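Local coordinates for beta-galactoside alpha-2,6-sialyltransferase (Photobacterium sp., PDB 2Z4T), which probably transfers sialic acid from a CMP-linked donor to the galactose end of acceptors such as lactose, forming an alpha-2,6 linkage, at residues T360-W365 with K376-V381. Numbering follows the deposited sequence.
With GAL (beta-D-galactopyranose), chain B; C5P (cytidine-5'-monophosphate), chain C; GLC (alpha-D-glucopyranose), chain D.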
ATOM      1  N   THR A 360       7.421  18.484  -9.620  1.00 38.46           N
ATOM      2  CA  THR A 360       6.683  17.222  -9.672  1.00 38.01           C
ATOM      3  C   THR A 360       5.875  17.129 -10.962  1.00 39.14           C
ATOM      4  O   THR A 360       5.099  18.032 -11.275  1.00 39.43           O
ATOM      5  CB  THR A 360       5.759  17.007  -8.427  1.00 37.76           C
ATOM      6  OG1 THR A 360       4.710  17.986  -8.395  1.00 35.57           O
ATOM      7  CG2 THR A 360       6.551  17.102  -7.162  1.00 36.42           C
ATOM      8  N   GLY A 361       6.047  16.037 -11.710  1.00 39.71           N
ATOM      9  CA  GLY A 361       5.408  15.915 -13.031  1.00 39.14           C
ATOM     10  C   GLY A 361       4.086  15.180 -12.993  1.00 39.31           C
ATOM     11  O   GLY A 361       3.650  14.736 -11.940  1.00 39.17           O
ATOM     12  N   THR A 362       3.445  15.062 -14.150  1.00 39.17           N
ATOM     13  CA  THR A 362       2.226  14.285 -14.280  1.00 39.58           C
ATOM     14  C   THR A 362       2.292  13.348 -15.497  1.00 40.22           C
ATOM     15  O   THR A 362       3.269  13.353 -16.243  1.00 39.40           O
ATOM     16  CB  THR A 362       0.969  15.194 -14.385  1.00 39.90           C
ATOM     17  OG1 THR A 362      -0.208  14.417 -14.145  1.00 37.34           O
ATOM     18  CG2 THR A 362       0.869  15.850 -15.762  1.00 39.05           C
ATOM     19  N   THR A 363       1.240  12.564 -15.699  1.00 40.48           N
ATOM     20  CA  THR A 363       1.155  11.746 -16.894  1.00 41.67           C
ATOM     21  C   THR A 363      -0.253  11.820 -17.438  1.00 42.91           C
ATOM     22  O   THR A 363      -1.129  12.318 -16.743  1.00 43.75           O
ATOM     23  CB  THR A 363       1.535  10.278 -16.603  1.00 41.22           C
ATOM     24  OG1 THR A 363       1.701   9.599 -17.844  1.00 41.98           O
ATOM     25  CG2 THR A 363       0.467   9.572 -15.758  1.00 38.71           C
ATOM     26  N   VAL A 364      -0.477  11.328 -18.658  1.00 44.13           N
ATOM     27  CA  VAL A 364      -1.831  11.202 -19.187  1.00 45.55           C
ATOM     28  C   VAL A 364      -2.264   9.755 -19.143  1.00 46.80           C
ATOM     29  O   VAL A 364      -1.568   8.888 -19.683  1.00 47.28           O
ATOM     30  CB  VAL A 364      -1.952  11.521 -20.687  1.00 45.79           C
ATOM     31  CG1 VAL A 364      -3.196  12.383 -20.927  1.00 45.55           C
ATOM     32  CG2 VAL A 364      -0.671  12.111 -21.277  1.00 44.36           C
ATOM     33  N   TRP A 365      -3.427   9.493 -18.551  1.00 48.03           N
ATOM     34  CA  TRP A 365      -4.065   8.174 -18.669  1.00 48.76           C
ATOM     35  C   TRP A 365      -4.968   8.129 -19.922  1.00 49.72           C
ATOM     36  O   TRP A 365      -5.581   9.138 -20.296  1.00 49.70           O
ATOM     37  CB  TRP A 365      -4.875   7.826 -17.410  1.00 47.85           C
ATOM     38  CG  TRP A 365      -4.115   7.903 -16.091  1.00 47.27           C
ATOM     39  CD1 TRP A 365      -4.489   8.603 -14.972  1.00 45.53           C
ATOM     40  CD2 TRP A 365      -2.879   7.239 -15.751  1.00 46.22           C
ATOM     41  NE1 TRP A 365      -3.562   8.435 -13.965  1.00 44.98           N
ATOM     42  CE2 TRP A 365      -2.568   7.599 -14.407  1.00 45.39           C
ATOM     43  CE3 TRP A 365      -2.002   6.396 -16.447  1.00 45.52           C
ATOM     44  CZ2 TRP A 365      -1.425   7.130 -13.744  1.00 44.56           C
ATOM     45  CZ3 TRP A 365      -0.850   5.938 -15.789  1.00 46.22           C
ATOM     46  CH2 TRP A 365      -0.579   6.308 -14.444  1.00 45.55           C
ATOM     47  N   LYS A 376       5.991  18.839 -23.435  1.00 43.76           N
ATOM     48  CA  LYS A 376       6.330  20.192 -23.841  1.00 44.38           C
ATOM     49  C   LYS A 376       5.737  21.224 -22.867  1.00 43.42           C
ATOM     50  O   LYS A 376       6.398  22.202 -22.514  1.00 43.27           O
ATOM     51  CB  LYS A 376       5.980  20.435 -25.313  1.00 43.98           C
ATOM     52  CG  LYS A 376       5.840  21.913 -25.730  1.00 46.55           C
ATOM     53  CD  LYS A 376       5.683  22.050 -27.257  1.00 46.94           C
ATOM     54  CE  LYS A 376       4.664  23.124 -27.682  1.00 50.60           C
ATOM     55  NZ  LYS A 376       5.192  24.480 -27.411  1.00 52.20           N
ATOM     56  N   GLN A 377       4.526  20.968 -22.391  1.00 43.00           N
ATOM     57  CA  GLN A 377       3.900  21.834 -21.389  1.00 43.07           C
ATOM     58  C   GLN A 377       4.606  21.854 -20.014  1.00 42.22           C
ATOM     59  O   GLN A 377       4.749  22.921 -19.391  1.00 42.35           O
ATOM     60  CB  GLN A 377       2.422  21.493 -21.225  1.00 42.82           C
ATOM     61  CG  GLN A 377       1.559  21.903 -22.433  1.00 47.27           C
ATOM     62  CD  GLN A 377       1.795  23.350 -22.914  1.00 50.94           C
ATOM     63  OE1 GLN A 377       1.643  24.304 -22.150  1.00 51.92           O
ATOM     64  NE2 GLN A 377       2.187  23.501 -24.189  1.00 51.56           N
ATOM     65  N   GLN A 378       5.035  20.687 -19.543  1.00 40.52           N
ATOM     66  CA  GLN A 378       5.704  20.616 -18.260  1.00 39.54           C
ATOM     67  C   GLN A 378       7.086  21.287 -18.309  1.00 39.03           C
ATOM     68  O   GLN A 378       7.512  21.923 -17.338  1.00 38.58           O
ATOM     69  CB  GLN A 378       5.751  19.177 -17.754  1.00 39.11           C
ATOM     70  CG  GLN A 378       4.359  18.653 -17.356  1.00 39.49           C
ATOM     71  CD  GLN A 378       4.352  17.184 -16.941  1.00 39.66           C
ATOM     72  OE1 GLN A 378       4.718  16.841 -15.811  1.00 39.47           O
ATOM     73  NE2 GLN A 378       3.919  16.310 -17.854  1.00 38.81           N
ATOM     74  N   ILE A 379       7.765  21.151 -19.448  1.00 38.29           N
ATOM     75  CA  ILE A 379       8.987  21.885 -19.714  1.00 37.23           C
ATOM     76  C   ILE A 379       8.696  23.386 -19.593  1.00 37.80           C
ATOM     77  O   ILE A 379       9.453  24.142 -18.969  1.00 37.69           O
ATOM     78  CB  ILE A 379       9.555  21.533 -21.095  1.00 37.36           C
ATOM     79  CG1 ILE A 379      10.215  20.139 -21.040  1.00 36.74           C
ATOM     80  CG2 ILE A 379      10.563  22.608 -21.569  1.00 36.80           C
ATOM     81  CD1 ILE A 379      10.655  19.566 -22.399  1.00 36.39           C
ATOM     82  N   ASN A 380       7.567  23.812 -20.144  1.00 37.48           N
ATOM     83  CA  ASN A 380       7.208  25.196 -20.032  1.00 37.22           C
ATOM     84  C   ASN A 380       6.910  25.613 -18.584  1.00 37.23           C
ATOM     85  O   ASN A 380       7.223  26.750 -18.185  1.00 37.75           O
ATOM     86  CB  ASN A 380       6.053  25.552 -20.966  1.00 36.89           C
ATOM     87  CG  ASN A 380       5.857  27.046 -21.076  1.00 35.92           C
ATOM     88  OD1 ASN A 380       6.770  27.761 -21.460  1.00 35.78           O
ATOM     89  ND2 ASN A 380       4.684  27.526 -20.715  1.00 34.96           N
ATOM     90  N   VAL A 381       6.326  24.709 -17.801  1.00 36.74           N
ATOM     91  CA  VAL A 381       6.058  25.012 -16.396  1.00 36.61           C
ATOM     92  C   VAL A 381       7.363  25.124 -15.607  1.00 37.34           C
ATOM     93  O   VAL A 381       7.538  26.082 -14.847  1.00 37.73           O
ATOM     94  CB  VAL A 381       5.084  24.029 -15.742  1.00 36.41           C
ATOM     95  CG1 VAL A 381       4.913  24.339 -14.255  1.00 35.19           C
ATOM     96  CG2 VAL A 381       3.755  24.086 -16.455  1.00 34.96           C
TER
HETATM   97  C1  GAL B   2      -5.474   4.128 -14.905  1.00 40.47           C
HETATM   98  C2  GAL B   2      -6.941   3.874 -14.570  1.00 40.85           C
HETATM   99  C3  GAL B   2      -7.465   5.019 -13.705  1.00 39.73           C
HETATM  100  C4  GAL B   2      -6.540   5.259 -12.506  1.00 37.18           C
HETATM  101  C5  GAL B   2      -5.077   5.393 -12.934  1.00 34.85           C
HETATM  102  C6  GAL B   2      -4.105   5.419 -11.750  1.00 34.45           C
HETATM  103  O2  GAL B   2      -7.685   3.729 -15.770  1.00 41.21           O
HETATM  104  O3  GAL B   2      -8.782   4.732 -13.257  1.00 42.05           O
HETATM  105  O4  GAL B   2      -6.696   4.187 -11.601  1.00 34.87           O
HETATM  106  O5  GAL B   2      -4.725   4.280 -13.718  1.00 36.11           O
HETATM  107  O6  GAL B   2      -4.239   6.584 -10.962  1.00 32.27           O
HETATM  108  O3P C5P C1427      -0.458  12.452  -9.872  1.00 24.03           O
HETATM  109  P   C5P C1427      -1.364  11.456  -9.251  1.00 26.09           P
HETATM  110  O1P C5P C1427      -1.583  10.337 -10.259  1.00 26.09           O
HETATM  111  O2P C5P C1427      -2.570  12.093  -8.589  1.00 23.00           O
HETATM  112  O5' C5P C1427      -0.557  10.866  -8.026  1.00 25.07           O
HETATM  113  C5' C5P C1427      -0.936   9.675  -7.372  1.00 24.98           C
HETATM  114  C4' C5P C1427       0.295   9.254  -6.572  1.00 25.11           C
HETATM  115  O4' C5P C1427       1.393   9.006  -7.461  1.00 24.90           O
HETATM  116  C3' C5P C1427       0.820  10.336  -5.646  1.00 22.78           C
HETATM  117  O3' C5P C1427       0.226  10.299  -4.353  1.00 28.64           O
HETATM  118  C2' C5P C1427       2.268   9.953  -5.522  1.00 23.14           C
HETATM  119  O2' C5P C1427       2.410   8.788  -4.706  1.00 24.69           O
HETATM  120  C1' C5P C1427       2.626   9.457  -6.886  1.00 23.28           C
HETATM  121  N1  C5P C1427       3.252  10.525  -7.662  1.00 23.62           N
HETATM  122  C2  C5P C1427       4.631  10.807  -7.462  1.00 23.55           C
HETATM  123  N3  C5P C1427       5.248  11.778  -8.181  1.00 24.70           N
HETATM  124  C4  C5P C1427       4.556  12.505  -9.099  1.00 24.24           C
HETATM  125  C5  C5P C1427       3.186  12.250  -9.319  1.00 23.83           C
HETATM  126  C6  C5P C1427       2.550  11.236  -8.583  1.00 23.37           C
HETATM  127  O2  C5P C1427       5.295  10.182  -6.622  1.00 23.77           O
HETATM  128  N4  C5P C1427       5.211  13.460  -9.807  1.00 23.42           N
HETATM  129  C1  GLC D   1      -1.999   1.642 -18.083  1.00 49.13           C
HETATM  130  C2  GLC D   1      -1.532   2.220 -16.744  1.00 47.89           C
HETATM  131  C3  GLC D   1      -2.742   2.352 -15.821  1.00 46.55           C
HETATM  132  C4  GLC D   1      -3.905   3.123 -16.474  1.00 46.82           C
HETATM  133  C5  GLC D   1      -4.190   2.538 -17.885  1.00 48.22           C
HETATM  134  C6  GLC D   1      -5.271   3.171 -18.785  1.00 50.08           C
HETATM  135  O1  GLC D   1      -2.624   0.373 -17.908  1.00 51.14           O
HETATM  136  O2  GLC D   1      -0.579   1.404 -16.104  1.00 48.32           O
HETATM  137  O3  GLC D   1      -2.333   2.912 -14.601  1.00 46.36           O
HETATM  138  O4  GLC D   1      -5.025   2.999 -15.619  1.00 43.34           O
HETATM  139  O5  GLC D   1      -2.974   2.520 -18.626  1.00 49.33           O
HETATM  140  O6  GLC D   1      -5.898   4.330 -18.275  1.00 51.69           O
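The carboxamide of Q378 reads the backbone of T362 with both of its ends. The backbone N of T362 gives its hydrogen to Q378 OE1, 2.7 Å away, in a somewhat bent bond. The donor sits 35° off the plane of the amide carbonyl. In return Q378 NE2 reaches T362 O at 3.4 Å, a weak bond, while the same nitrogen also bonds to Y374 O one turn earlier in the helix. Together with the bond to Y374 O, this should hold the amide's rotation. Its reach comes from a chain extended beyond CG (chi2 176°).

The contact is small, 117 Å² summed over both sides, and most of it lies on Q378. The T362 and Q378 side chains run nearly perpendicular, T362 CG2 lying 3.7 Å from Q378 NE2, and G361 CA also sits against OE1. I411 and I415 of helix 410-417 and I447 of strand 443-447 touch the Q378 side chain, so this is a buried polar bridge among aliphatic neighbours.

In the GT-B fold, this loop leaves strand 356-360 of the parallel nucleotide-binding sheet and leads into helix 371-386, whose glutamine turns back onto it.

The ligands meet the same loop. G361 O, the carbonyl of the very peptide whose nitrogen Q378 holds, accepts a nearly straight bond (170°) from the cytosine amino group, C5P N4, at 2.9 Å. Further along, one face of the W365 indole lies against the sugars, with GAL C5 3.5 Å above it, nearer the edge of the ring than its centre, and T363 CG2 packs on the opposite face. W365 CZ3 approaches GLC O3 at 3.6 Å.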